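Local atomic coordinates of tailspike protein (Siphovirus 9NA, PDB entry 3RIQ), a protein that probably binds the lipopolysaccharide receptor on Salmonella cells through its trimeric tailspike domain and cleaves the O-antigen as an endorhamnosidase. Residues G52-D66 and G75-T89. Residues are numbered along the deposited sequence; the frame is centred on the assembly and turned at random.
Sequences GKVLTIECKAKFIGD and GSGSKVISPHMHTKT
Lys62 runs alongside the imidazole of His84: its CE stands over one face, 3.8 Å from the ring centroid and 13° off the ring normal, which defines a CH-pi contact. Both ring nitrogens of His84 are engaged, by Glu162 and Thr164, so the imidazole's rotation is fixed beneath the lysine chain. One carbon nearer the backbone, Lys62 CD meets CD2 of His86 at 3.7 Å. On the opposite face of the sheet from His86, Met85 bends at chi2 (-50°), which brings SD to 3.7 Å from CD2 of Phe63, an oblique Met-aromatic contact, and a second bend, at chi3, lays CE against Phe63 CB, while CB of Pro83 lies at the ring's edge. These pairs belong to successive rungs of the right-handed parallel beta-helix. Strands 56-59 and 79-81 run 7° apart, and the register slips by one residue before 63-65 pairs with 84-87; at this break a water accepts from His84 N and donates to Ala61 O. Where 56-59 pairs with 79-81, Ile81 spreads CD1 against CG2 of Thr56 and CG2 against OE2 of Glu58, near the trimer interface, where its side chain packs on Lys79 of the second subunit. At the far end the Asp66 carboxylate takes Thr89 N on the syn lone pair of OD1 (2.8 Å) and Thr89 OG1 on OD2 (2.6 Å).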
# COMPACT_ATOMS: atom_id res chain seq x y z
N GLY A 52 -25.95 29.39 -19.52
CA GLY A 52 -24.50 29.44 -19.65
C GLY A 52 -23.81 30.15 -18.52
O GLY A 52 -22.61 30.38 -18.59
N LYS A 53 -24.55 30.49 -17.47
CA LYS A 53 -23.96 31.28 -16.38
C LYS A 53 -23.03 30.43 -15.51
O LYS A 53 -23.26 29.22 -15.31
CB LYS A 53 -25.10 31.87 -15.54
CG LYS A 53 -25.85 32.94 -16.37
CD LYS A 53 -26.90 33.72 -15.63
CE LYS A 53 -28.08 32.90 -15.39
NZ LYS A 53 -29.36 33.70 -15.18
N VAL A 54 -22.00 31.07 -14.99
CA VAL A 54 -21.01 30.44 -14.11
C VAL A 54 -21.49 30.65 -12.68
O VAL A 54 -21.21 31.69 -12.04
CB VAL A 54 -19.57 30.98 -14.36
CG1 VAL A 54 -18.58 30.18 -13.53
CG2 VAL A 54 -19.23 30.94 -15.85
N LEU A 55 -22.26 29.68 -12.18
CA LEU A 55 -22.96 29.87 -10.91
C LEU A 55 -22.35 29.11 -9.76
O LEU A 55 -21.75 28.06 -9.94
CB LEU A 55 -24.44 29.47 -11.05
CG LEU A 55 -25.25 30.29 -12.06
CD1 LEU A 55 -26.65 29.74 -12.16
CD2 LEU A 55 -25.27 31.81 -11.72
N THR A 56 -22.49 29.69 -8.57
CA THR A 56 -22.28 28.96 -7.33
C THR A 56 -23.64 28.57 -6.82
O THR A 56 -24.44 29.45 -6.47
CB THR A 56 -21.59 29.88 -6.31
OG1 THR A 56 -20.38 30.40 -6.89
CG2 THR A 56 -21.25 29.11 -5.02
N ILE A 57 -23.97 27.27 -6.83
CA ILE A 57 -25.31 26.81 -6.39
C ILE A 57 -25.16 26.26 -4.98
O ILE A 57 -24.62 25.15 -4.77
CB ILE A 57 -25.93 25.79 -7.36
CG1 ILE A 57 -26.03 26.42 -8.75
CG2 ILE A 57 -27.31 25.35 -6.84
CD1 ILE A 57 -26.56 25.53 -9.85
N GLU A 58 -25.55 27.06 -3.99
CA GLU A 58 -25.30 26.75 -2.59
C GLU A 58 -26.53 26.06 -2.02
O GLU A 58 -27.57 26.70 -1.89
CB GLU A 58 -25.01 28.05 -1.82
CG GLU A 58 -24.77 27.83 -0.33
CD GLU A 58 -23.34 27.51 -0.02
OE1 GLU A 58 -22.48 28.33 -0.35
OE2 GLU A 58 -23.08 26.46 0.58
N CYS A 59 -26.45 24.76 -1.73
CA CYS A 59 -27.67 24.03 -1.32
C CYS A 59 -27.78 23.91 0.19
O CYS A 59 -26.86 23.38 0.87
CB CYS A 59 -27.71 22.65 -1.95
SG CYS A 59 -27.61 22.72 -3.77
N LYS A 60 -28.88 24.44 0.72
CA LYS A 60 -29.16 24.33 2.17
C LYS A 60 -30.52 23.69 2.41
O LYS A 60 -31.13 23.89 3.46
CB LYS A 60 -29.08 25.71 2.86
CG LYS A 60 -27.66 26.32 2.81
CD LYS A 60 -27.50 27.56 3.67
CE LYS A 60 -26.07 28.02 3.69
NZ LYS A 60 -25.83 29.08 4.73
N ALA A 61 -30.96 22.90 1.43
CA ALA A 61 -32.25 22.20 1.49
C ALA A 61 -32.25 21.17 0.37
O ALA A 61 -31.23 21.05 -0.32
CB ALA A 61 -33.40 23.22 1.34
N LYS A 62 -33.33 20.40 0.20
CA LYS A 62 -33.32 19.24 -0.68
C LYS A 62 -34.11 19.47 -1.95
O LYS A 62 -35.07 20.25 -1.96
CB LYS A 62 -33.96 18.05 0.04
CG LYS A 62 -33.26 17.71 1.35
CD LYS A 62 -33.87 16.48 1.97
CE LYS A 62 -33.15 16.11 3.25
NZ LYS A 62 -33.35 17.14 4.31
N PHE A 63 -33.72 18.75 -3.01
CA PHE A 63 -34.57 18.58 -4.20
C PHE A 63 -35.36 17.27 -4.05
O PHE A 63 -34.76 16.18 -4.01
CB PHE A 63 -33.72 18.53 -5.46
CG PHE A 63 -32.87 19.76 -5.66
CD1 PHE A 63 -33.46 21.04 -5.80
CD2 PHE A 63 -31.48 19.65 -5.68
CE1 PHE A 63 -32.66 22.20 -6.01
CE2 PHE A 63 -30.67 20.81 -5.86
CZ PHE A 63 -31.26 22.08 -6.04
N ILE A 64 -36.69 17.38 -4.00
CA ILE A 64 -37.56 16.25 -3.69
C ILE A 64 -38.45 15.91 -4.86
O ILE A 64 -39.14 16.79 -5.37
CB ILE A 64 -38.45 16.58 -2.46
CG1 ILE A 64 -37.60 16.94 -1.24
CG2 ILE A 64 -39.44 15.40 -2.15
CD1 ILE A 64 -38.41 17.61 -0.10
N GLY A 65 -38.44 14.66 -5.33
CA GLY A 65 -39.30 14.29 -6.45
C GLY A 65 -39.18 12.82 -6.75
O GLY A 65 -38.27 12.17 -6.27
N ASP A 66 -40.11 12.32 -7.57
CA ASP A 66 -39.98 11.01 -8.19
C ASP A 66 -39.68 11.23 -9.67
O ASP A 66 -40.47 11.88 -10.37
CB ASP A 66 -41.31 10.25 -8.10
CG ASP A 66 -41.70 9.92 -6.70
OD1 ASP A 66 -40.82 9.68 -5.84
OD2 ASP A 66 -42.92 9.88 -6.46
N GLY A 75 -22.98 26.82 -16.79
CA GLY A 75 -21.73 27.33 -17.35
C GLY A 75 -20.49 26.61 -16.84
O GLY A 75 -20.42 26.25 -15.67
N SER A 76 -19.49 26.45 -17.70
CA SER A 76 -18.20 25.86 -17.29
C SER A 76 -17.56 26.64 -16.14
O SER A 76 -17.53 27.89 -16.17
CB SER A 76 -17.24 25.78 -18.49
OG SER A 76 -17.86 25.03 -19.51
N GLY A 77 -17.10 25.91 -15.11
CA GLY A 77 -16.54 26.55 -13.93
C GLY A 77 -17.53 26.71 -12.78
O GLY A 77 -17.15 27.20 -11.71
N SER A 78 -18.81 26.35 -12.99
CA SER A 78 -19.81 26.36 -11.90
C SER A 78 -19.45 25.35 -10.80
O SER A 78 -18.67 24.38 -11.02
CB SER A 78 -21.21 26.01 -12.42
OG SER A 78 -21.65 27.03 -13.33
N LYS A 79 -19.97 25.61 -9.61
CA LYS A 79 -19.82 24.70 -8.49
C LYS A 79 -21.17 24.47 -7.83
O LYS A 79 -21.95 25.43 -7.70
CB LYS A 79 -18.83 25.26 -7.45
CG LYS A 79 -18.48 24.29 -6.32
CD LYS A 79 -17.46 24.92 -5.36
CE LYS A 79 -16.05 24.96 -5.98
NZ LYS A 79 -15.05 25.76 -5.15
N VAL A 80 -21.45 23.22 -7.44
CA VAL A 80 -22.71 22.86 -6.81
C VAL A 80 -22.38 22.30 -5.43
O VAL A 80 -21.66 21.27 -5.29
CB VAL A 80 -23.50 21.83 -7.68
CG1 VAL A 80 -24.87 21.53 -7.06
CG2 VAL A 80 -23.68 22.36 -9.12
N ILE A 81 -22.85 22.99 -4.40
CA ILE A 81 -22.38 22.76 -3.03
C ILE A 81 -23.45 22.07 -2.20
O ILE A 81 -24.55 22.60 -1.98
CB ILE A 81 -22.01 24.11 -2.36
CG1 ILE A 81 -20.99 24.85 -3.25
CG2 ILE A 81 -21.47 23.90 -0.95
CD1 ILE A 81 -20.62 26.23 -2.73
N SER A 82 -23.13 20.85 -1.78
CA SER A 82 -23.98 20.01 -0.94
C SER A 82 -25.42 19.83 -1.42
O SER A 82 -26.34 19.90 -0.63
CB SER A 82 -24.02 20.54 0.48
OG SER A 82 -22.70 20.65 1.02
N PRO A 83 -25.63 19.48 -2.68
CA PRO A 83 -27.00 19.16 -3.07
C PRO A 83 -27.45 17.86 -2.45
O PRO A 83 -26.64 17.05 -2.02
CB PRO A 83 -26.88 18.98 -4.58
CG PRO A 83 -25.46 18.48 -4.77
CD PRO A 83 -24.67 19.24 -3.78
N HIS A 84 -28.77 17.69 -2.39
CA HIS A 84 -29.38 16.48 -1.83
C HIS A 84 -30.60 16.07 -2.65
O HIS A 84 -31.58 16.79 -2.68
CB HIS A 84 -29.79 16.71 -0.37
CG HIS A 84 -30.23 15.47 0.36
ND1 HIS A 84 -29.77 15.18 1.62
CD2 HIS A 84 -31.09 14.47 0.02
CE1 HIS A 84 -30.33 14.04 2.03
NE2 HIS A 84 -31.14 13.61 1.09
N MET A 85 -30.52 14.93 -3.32
CA MET A 85 -31.63 14.38 -4.10
C MET A 85 -32.42 13.40 -3.24
O MET A 85 -31.90 12.38 -2.84
CB MET A 85 -31.12 13.68 -5.36
CG MET A 85 -30.31 14.55 -6.29
SD MET A 85 -31.05 16.12 -6.74
CE MET A 85 -32.59 15.55 -7.56
N HIS A 86 -33.68 13.72 -2.97
CA HIS A 86 -34.53 12.91 -2.10
C HIS A 86 -35.80 12.42 -2.83
O HIS A 86 -36.53 13.21 -3.39
CB HIS A 86 -34.92 13.77 -0.88
CG HIS A 86 -35.43 12.99 0.31
ND1 HIS A 86 -36.56 12.20 0.25
CD2 HIS A 86 -35.01 12.96 1.60
CE1 HIS A 86 -36.78 11.67 1.45
NE2 HIS A 86 -35.86 12.13 2.29
N THR A 87 -36.05 11.13 -2.80
CA THR A 87 -37.29 10.60 -3.36
C THR A 87 -38.56 11.26 -2.77
O THR A 87 -38.57 11.69 -1.59
CB THR A 87 -37.33 9.05 -3.15
OG1 THR A 87 -38.43 8.52 -3.91
CG2 THR A 87 -37.47 8.65 -1.65
N LYS A 88 -39.62 11.34 -3.55
CA LYS A 88 -40.90 11.79 -3.01
C LYS A 88 -41.66 10.58 -2.40
O LYS A 88 -42.03 10.60 -1.23
CB LYS A 88 -41.72 12.51 -4.09
CG LYS A 88 -43.13 12.89 -3.57
CD LYS A 88 -43.91 13.81 -4.54
CE LYS A 88 -44.14 13.15 -5.92
NZ LYS A 88 -44.94 14.03 -6.91
N THR A 89 -41.81 9.53 -3.18
CA THR A 89 -42.46 8.29 -2.74
C THR A 89 -41.43 7.38 -2.07
O THR A 89 -40.32 7.26 -2.55
CB THR A 89 -43.04 7.53 -3.98
OG1 THR A 89 -43.97 8.37 -4.67
CG2 THR A 89 -43.77 6.25 -3.57
O HOH W 1 -30.25 20.19 -2.69
O HOH W 2 -28.66 20.37 0.99
O HOH W 3 -42.08 14.37 -8.40